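Side-chain contact in geranyltranstransferase (IspA) (Helicobacter pylori, PDB 3LLW), which probably acts as a magnesium-dependent prenyltransferase of the FPP/GGPP synthase family, joining isoprenoid units in terpenoid biosynthesis: residues N253-V256 with N257-L261. Sequence-based numbering, arbitrary orientation.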
# COMPACT_ATOMS: atom_id res chain seq x y z
N ASN A 253 3.60 -11.63 23.92
CA ASN A 253 4.11 -10.37 24.48
C ASN A 253 2.96 -9.58 25.07
O ASN A 253 2.36 -8.74 24.40
CB ASN A 253 4.74 -9.49 23.41
CG ASN A 253 6.00 -10.08 22.82
OD1 ASN A 253 6.09 -10.23 21.60
ND2 ASN A 253 7.00 -10.37 23.66
N SER A 254 2.63 -9.84 26.33
CA SER A 254 1.44 -9.26 26.91
C SER A 254 1.67 -8.68 28.30
O SER A 254 2.63 -9.04 28.98
CB SER A 254 0.30 -10.28 26.88
OG SER A 254 -0.06 -10.73 28.17
N PHE A 255 0.79 -7.78 28.71
CA PHE A 255 0.88 -7.16 30.02
C PHE A 255 0.54 -8.10 31.17
O PHE A 255 0.96 -7.87 32.30
CB PHE A 255 0.01 -5.91 30.08
CG PHE A 255 0.62 -4.74 29.39
CD1 PHE A 255 1.59 -3.97 30.03
CD2 PHE A 255 0.25 -4.41 28.10
CE1 PHE A 255 2.17 -2.89 29.39
CE2 PHE A 255 0.82 -3.32 27.46
CZ PHE A 255 1.78 -2.57 28.10
N VAL A 256 -0.21 -9.16 30.89
CA VAL A 256 -0.44 -10.20 31.88
C VAL A 256 0.86 -10.95 32.21
O VAL A 256 1.09 -11.33 33.36
CB VAL A 256 -1.61 -11.15 31.47
CG1 VAL A 256 -1.86 -12.23 32.54
CG2 VAL A 256 -2.90 -10.33 31.21
N ASN A 257 1.72 -11.14 31.22
CA ASN A 257 3.02 -11.77 31.47
C ASN A 257 3.99 -10.86 32.20
O ASN A 257 4.67 -11.30 33.12
CB ASN A 257 3.65 -12.27 30.17
CG ASN A 257 2.95 -13.48 29.62
OD1 ASN A 257 2.14 -14.10 30.31
ND2 ASN A 257 3.24 -13.83 28.37
N LEU A 258 4.04 -9.60 31.78
CA LEU A 258 4.91 -8.63 32.43
C LEU A 258 4.45 -8.33 33.85
O LEU A 258 5.25 -8.37 34.78
CB LEU A 258 4.99 -7.34 31.61
CG LEU A 258 5.83 -6.19 32.19
CD1 LEU A 258 7.32 -6.44 32.13
CD2 LEU A 258 5.51 -4.93 31.46
N LEU A 259 3.16 -8.07 34.03
CA LEU A 259 2.66 -7.56 35.31
C LEU A 259 1.99 -8.60 36.21
O LEU A 259 1.92 -8.39 37.42
CB LEU A 259 1.72 -6.36 35.10
CG LEU A 259 2.26 -5.16 34.32
CD1 LEU A 259 1.15 -4.17 34.03
CD2 LEU A 259 3.37 -4.47 35.07
N GLY A 260 1.52 -9.71 35.64
CA GLY A 260 0.68 -10.67 36.36
C GLY A 260 -0.77 -10.27 36.16
O GLY A 260 -1.05 -9.10 35.89
N LEU A 261 -1.68 -11.23 36.28
CA LEU A 261 -3.10 -10.99 35.95
C LEU A 261 -3.79 -9.93 36.81
O LEU A 261 -4.59 -9.14 36.29
CB LEU A 261 -3.90 -12.30 35.96
CG LEU A 261 -5.40 -12.31 35.61
CD1 LEU A 261 -5.71 -11.69 34.25
CD2 LEU A 261 -5.90 -13.74 35.66
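Ser254 O accepts from Leu258 N at 3.2 Å, the i to i+4 bond that opens the short helix 255-259; the N-H points nearly straight at the oxygen (163°). A weak bond from Asn257 N to the same oxygen gives it a second, more bent partner. One residue on, Phe255 O takes Leu259 N at 2.8 Å, and Val256 O, the next in line, takes Gly260 N at 2.8 Å as the helix finishes. Gly260 leaves helical geometry with a positive phi (91°) and at once serves as N-cap of helix 261-279, so a single residue links the two helices. At the other end Ser254 is the N-cap: its OG accepts from Val256 N at 3.1 Å, a weak capping bond.

The apolar pairs are three to five residues apart. Phe255 and Leu259 run side by side in the same direction: Phe255 CD1 lies 4.0 Å from Leu259 CD1, the leucine meeting the ring obliquely, while Leu258 CD2 approaches more loosely. Val256 sends CG1 past the helix end to lie 4.0 Å from Leu261 CB, a direction set by its chi1 of -179°, which turns that methyl away from the backbone N.

This surface turn follows the unmodelled residues 238-250. Asp231 of helix 209-236 accepts from Phe255 N, and Leu224 and Val228 receive the Phe255 ring; Leu258 packs on Leu178 and Leu181 of helix 178-204, whereas Val256 and Leu259 reach Ala264 and Tyr267 of helix 261-279.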